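Putative (Helicobacter pylori, PDB 4O8S) is a member of the nucleotidyltransferase superfamily, in the AbiEii toxin family, and probably transfers nucleotidyl groups, although its substrate is not established. Local coordinates at residues D47-K52 / D108-S113; D167-L172 / L215-L220. All blocks are in the same frame, centred on the assembly; numbering follows the deposited sequence.

Contact 1 (D47-K52 / D108-S113); sequences DFDCHK and DAPKES
Asp-49, near the end of strand 46-50, meets all three leading residues of 108-113. Its CG stands beside the backbone N and anti to the carbonyl carbon (chi1 -77°). This turns the carboxylate toward the poorly ordered Asp-108, whose CB lies 3.1 Å from Asp-49 OD1. Asp-49 OD1 also comes within 3.6 Å of Asp-108 OD2. Such crowding of acids would be costly alone, but Lys-28 and Arg-128 form salt bridges to Asp-49, while Ser-105 binds Asp-108. A water bridges the two acids, donating to each, its bond to Asp-108 OD1 weak. Nearer the backbone, Asp-49 CB rests on Pro-110 CD at 3.6 Å, a rigid apolar ring suited to a methylene. The CB of Cys-50 points away, and its backbone makes the contact, its C lying 3.7 Å from Ala-109 CB. At His-51 the same methyl sits 3.5 Å from the backbone N and also touches the CB; alanine is small enough to press against the main chain here. The loop following strand 98-106 thus folds over the end of its parallel neighbour, 46-50. Asp-47 of that strand touches Glu-103, neighbouring acids consistent with the metal-binding carboxylates of the nucleotidyltransferase fold.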
# COMPACT_ATOMS: atom_id res chain seq x y z
N ASP A 47 2.72 0.72 -7.32
CA ASP A 47 1.38 0.91 -7.85
C ASP A 47 1.03 2.40 -7.83
O ASP A 47 1.17 3.07 -6.79
CB ASP A 47 0.36 0.11 -7.03
CG ASP A 47 -0.89 -0.25 -7.81
OD1 ASP A 47 -0.91 -0.09 -9.07
OD2 ASP A 47 -1.86 -0.75 -7.19
N PHE A 48 0.58 2.92 -8.97
CA PHE A 48 0.28 4.35 -9.10
C PHE A 48 -1.11 4.61 -9.63
O PHE A 48 -1.72 3.73 -10.29
CB PHE A 48 1.24 5.01 -10.08
CG PHE A 48 2.68 4.96 -9.68
CD1 PHE A 48 3.47 3.88 -10.06
CD2 PHE A 48 3.27 6.01 -8.97
CE1 PHE A 48 4.85 3.84 -9.71
CE2 PHE A 48 4.62 5.98 -8.62
CZ PHE A 48 5.41 4.89 -8.99
N ASP A 49 -1.63 5.79 -9.33
CA ASP A 49 -2.76 6.36 -10.08
C ASP A 49 -2.18 7.52 -10.86
O ASP A 49 -1.21 8.14 -10.42
CB ASP A 49 -3.84 6.94 -9.16
CG ASP A 49 -4.69 5.88 -8.52
OD1 ASP A 49 -4.88 4.79 -9.13
OD2 ASP A 49 -5.18 6.13 -7.40
N CYS A 50 -2.76 7.81 -12.02
CA CYS A 50 -2.36 8.96 -12.82
C CYS A 50 -3.53 9.34 -13.72
O CYS A 50 -4.20 8.46 -14.26
CB CYS A 50 -1.15 8.60 -13.68
SG CYS A 50 -0.20 10.05 -14.23
N HIS A 51 -3.78 10.63 -13.89
CA HIS A 51 -4.92 11.05 -14.71
C HIS A 51 -4.62 11.10 -16.21
O HIS A 51 -5.54 11.16 -17.03
CB HIS A 51 -5.48 12.39 -14.24
CG HIS A 51 -4.64 13.56 -14.65
ND1 HIS A 51 -3.59 14.02 -13.89
CD2 HIS A 51 -4.70 14.36 -15.74
CE1 HIS A 51 -3.03 15.06 -14.50
NE2 HIS A 51 -3.69 15.28 -15.63
N LYS A 52 -3.34 11.09 -16.58
CA LYS A 52 -2.97 11.02 -18.00
C LYS A 52 -1.69 10.24 -18.25
O LYS A 52 -0.93 9.93 -17.31
CB LYS A 52 -2.83 12.43 -18.59
CG LYS A 52 -1.53 13.13 -18.17
CD LYS A 52 -1.57 14.61 -18.53
CE LYS A 52 -0.38 15.35 -17.92
NZ LYS A 52 -0.53 16.84 -17.97
N ASP A 108 -8.38 6.74 -12.33
CA ASP A 108 -8.66 6.35 -10.96
C ASP A 108 -8.37 7.63 -10.20
O ASP A 108 -8.90 7.88 -9.11
CB ASP A 108 -7.64 5.28 -10.55
CG ASP A 108 -8.21 4.25 -9.59
OD1 ASP A 108 -8.92 4.63 -8.63
OD2 ASP A 108 -7.92 3.05 -9.80
N ALA A 109 -7.57 8.46 -10.86
CA ALA A 109 -6.76 9.52 -10.25
C ALA A 109 -7.41 10.37 -9.17
O ALA A 109 -8.54 10.84 -9.32
CB ALA A 109 -6.17 10.42 -11.33
N PRO A 110 -6.66 10.56 -8.07
CA PRO A 110 -7.08 11.50 -7.03
C PRO A 110 -7.03 12.92 -7.58
O PRO A 110 -6.24 13.19 -8.49
CB PRO A 110 -6.01 11.33 -5.95
CG PRO A 110 -4.80 10.82 -6.68
CD PRO A 110 -5.35 9.96 -7.78
N LYS A 111 -7.88 13.80 -7.07
CA LYS A 111 -7.74 15.22 -7.34
C LYS A 111 -6.36 15.65 -6.83
O LYS A 111 -5.83 15.04 -5.89
CB LYS A 111 -8.85 16.02 -6.65
CG LYS A 111 -10.24 15.76 -7.21
CD LYS A 111 -11.32 16.53 -6.45
CE LYS A 111 -11.07 18.04 -6.48
NZ LYS A 111 -12.25 18.83 -6.00
N GLU A 112 -5.78 16.68 -7.43
CA GLU A 112 -4.46 17.14 -7.00
C GLU A 112 -4.44 17.52 -5.51
O GLU A 112 -3.38 17.49 -4.87
CB GLU A 112 -3.99 18.31 -7.87
CG GLU A 112 -2.48 18.49 -7.90
CD GLU A 112 -1.74 17.24 -8.34
OE1 GLU A 112 -2.29 16.44 -9.14
OE2 GLU A 112 -0.60 17.04 -7.87
N SER A 113 -5.60 17.83 -4.96
CA SER A 113 -5.72 18.15 -3.54
C SER A 113 -5.86 16.90 -2.65
O SER A 113 -5.96 17.02 -1.43
CB SER A 113 -6.88 19.12 -3.29
OG SER A 113 -8.12 18.53 -3.67
O HOH W 1 -6.86 4.73 -6.20

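Contact 2 (D167-L172 / L215-L220); sequences DLASRL and LIHKKL
Ala-169 packs against Ile-216, His-217 and Leu-220 in a close, largely apolar helix-helix contact, where helix 166-176 lies against the long helix 202-231 in the helical second half of the chain. The segments run at 145° to each other, well short of strictly antiparallel, and their axes approach to 8.7 Å. The alanine methyl makes this closeness possible: a side chain of one carbon brings its backbone to that of His-217, with CA atoms 5.2 Å apart. Ile-216 and Leu-220, about one turn apart, and His-217 between them in sequence form the seat for that methyl. Leu-220 reaches it with CD1 at 3.6 Å, Ile-216 with the CG2 branch at 4.0 Å, and the CA of His-217 lies 3.9 Å away. Branched aliphatic chains suit these flanking places because each can send one methyl to Ala-169 and still pack on a second residue: Leu-220 on Leu-166, one turn earlier on the same helix as Ala-169, and Ile-216 on Phe-164. With CG anti to its backbone N (chi1 -177°), His-217 lays its imidazole alongside helix 166-176. Ala-169 CB meets the ring at its edge, whereas Ser-170 CA approaches obliquely, 3.9 Å from CD2. The partly exposed serine is slim enough for the imidazole to lie near its backbone. On another side of helix 166-176, Arg-171 forms salt bridges to Asp-131 and Asp-139 of helix 126-139, and Leu-168 packs on that helix too. Helix 166-176 is therefore sandwiched between two others, the layered packing of an alpha-helical bundle.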
# COMPACT_ATOMS: atom_id res chain seq x y z
N ASP A 167 -17.42 5.86 8.51
CA ASP A 167 -17.65 4.88 7.47
C ASP A 167 -16.50 3.87 7.41
O ASP A 167 -16.74 2.66 7.35
CB ASP A 167 -17.83 5.57 6.11
CG ASP A 167 -17.87 4.57 4.95
OD1 ASP A 167 -18.95 3.97 4.73
OD2 ASP A 167 -16.82 4.38 4.27
N LEU A 168 -15.27 4.36 7.43
CA LEU A 168 -14.10 3.47 7.39
C LEU A 168 -14.05 2.59 8.64
O LEU A 168 -13.80 1.38 8.55
CB LEU A 168 -12.81 4.28 7.28
CG LEU A 168 -12.62 5.08 5.98
CD1 LEU A 168 -11.35 5.91 6.06
CD2 LEU A 168 -12.58 4.14 4.78
N ALA A 169 -14.28 3.21 9.81
CA ALA A 169 -14.28 2.49 11.08
C ALA A 169 -15.36 1.43 11.11
O ALA A 169 -15.13 0.29 11.56
CB ALA A 169 -14.46 3.45 12.25
N SER A 170 -16.54 1.78 10.61
CA SER A 170 -17.65 0.84 10.62
C SER A 170 -17.32 -0.38 9.77
O SER A 170 -17.58 -1.52 10.18
CB SER A 170 -18.94 1.51 10.13
OG SER A 170 -19.99 0.55 10.09
N ARG A 171 -16.73 -0.14 8.60
CA ARG A 171 -16.34 -1.23 7.72
C ARG A 171 -15.21 -2.06 8.33
O ARG A 171 -15.19 -3.29 8.19
CB ARG A 171 -15.93 -0.68 6.35
CG ARG A 171 -17.04 0.09 5.61
CD ARG A 171 -16.48 1.01 4.53
NE ARG A 171 -15.85 0.27 3.43
CZ ARG A 171 -15.03 0.81 2.54
NH1 ARG A 171 -14.72 2.11 2.60
NH2 ARG A 171 -14.49 0.06 1.58
N LEU A 172 -14.27 -1.40 8.99
CA LEU A 172 -13.14 -2.10 9.60
C LEU A 172 -13.64 -3.01 10.71
O LEU A 172 -13.19 -4.16 10.83
CB LEU A 172 -12.14 -1.11 10.17
CG LEU A 172 -10.90 -1.72 10.83
CD1 LEU A 172 -9.96 -2.31 9.78
CD2 LEU A 172 -10.18 -0.68 11.68
N LEU A 215 -13.00 0.20 19.35
CA LEU A 215 -12.65 1.43 20.06
C LEU A 215 -12.74 2.64 19.16
O LEU A 215 -13.35 3.66 19.52
CB LEU A 215 -11.22 1.36 20.61
CG LEU A 215 -11.05 0.99 22.09
CD1 LEU A 215 -11.40 -0.46 22.28
CD2 LEU A 215 -9.64 1.28 22.57
N ILE A 216 -12.11 2.54 17.99
CA ILE A 216 -12.09 3.63 17.02
C ILE A 216 -13.52 4.00 16.65
O ILE A 216 -13.90 5.17 16.70
CB ILE A 216 -11.26 3.25 15.76
CG1 ILE A 216 -9.78 3.07 16.16
CG2 ILE A 216 -11.40 4.31 14.66
CD1 ILE A 216 -8.93 2.30 15.15
N HIS A 217 -14.32 3.00 16.31
CA HIS A 217 -15.71 3.25 15.98
C HIS A 217 -16.48 3.89 17.15
O HIS A 217 -17.32 4.76 16.95
CB HIS A 217 -16.38 1.96 15.52
CG HIS A 217 -17.80 2.16 15.08
ND1 HIS A 217 -18.87 1.73 15.84
CD2 HIS A 217 -18.31 2.74 13.98
CE1 HIS A 217 -19.99 2.04 15.21
NE2 HIS A 217 -19.68 2.66 14.08
N LYS A 218 -16.17 3.45 18.37
CA LYS A 218 -16.84 3.94 19.57
C LYS A 218 -16.50 5.39 19.83
O LYS A 218 -17.40 6.21 20.06
CB LYS A 218 -16.44 3.09 20.79
CG LYS A 218 -17.05 3.53 22.12
CD LYS A 218 -16.61 2.58 23.25
CE LYS A 218 -17.17 2.99 24.61
NZ LYS A 218 -16.71 2.08 25.72
N LYS A 219 -15.22 5.71 19.81
CA LYS A 219 -14.78 7.09 19.96
C LYS A 219 -15.48 8.03 18.97
O LYS A 219 -15.96 9.10 19.35
CB LYS A 219 -13.26 7.21 19.78
CG LYS A 219 -12.78 8.65 19.78
CD LYS A 219 -11.33 8.79 19.29
CE LYS A 219 -10.32 8.34 20.34
NZ LYS A 219 -9.08 9.20 20.36
N LEU A 220 -15.55 7.61 17.70
CA LEU A 220 -16.13 8.42 16.63
C LEU A 220 -17.63 8.67 16.86
O LEU A 220 -18.13 9.75 16.57
CB LEU A 220 -15.90 7.75 15.26
CG LEU A 220 -14.45 7.77 14.74
CD1 LEU A 220 -14.23 6.84 13.54
CD2 LEU A 220 -14.04 9.19 14.40

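In the fold
Contact 1 closes in the chain before contact 2 opens. Contact 1 joins the end region of a sheet strand to the loop after strand 98-106, and contact 2 lies among the C-terminal helices. Their centres are 27 Å apart and their nearest atoms about 12 Å, so neither touches the other. Helix 126-139 connects them: near its start, Arg-128 binds Asp-49 and the carbonyl of Asp-108 in contact 1, and the same helix packs against helix 166-176, which contributes 167-172. Contact 1 includes the strand that carries Asp-47, next to Glu-103, and so probably lies near the active site, whereas contact 2, centred 21 Å from the centre of the chain, is structural packing.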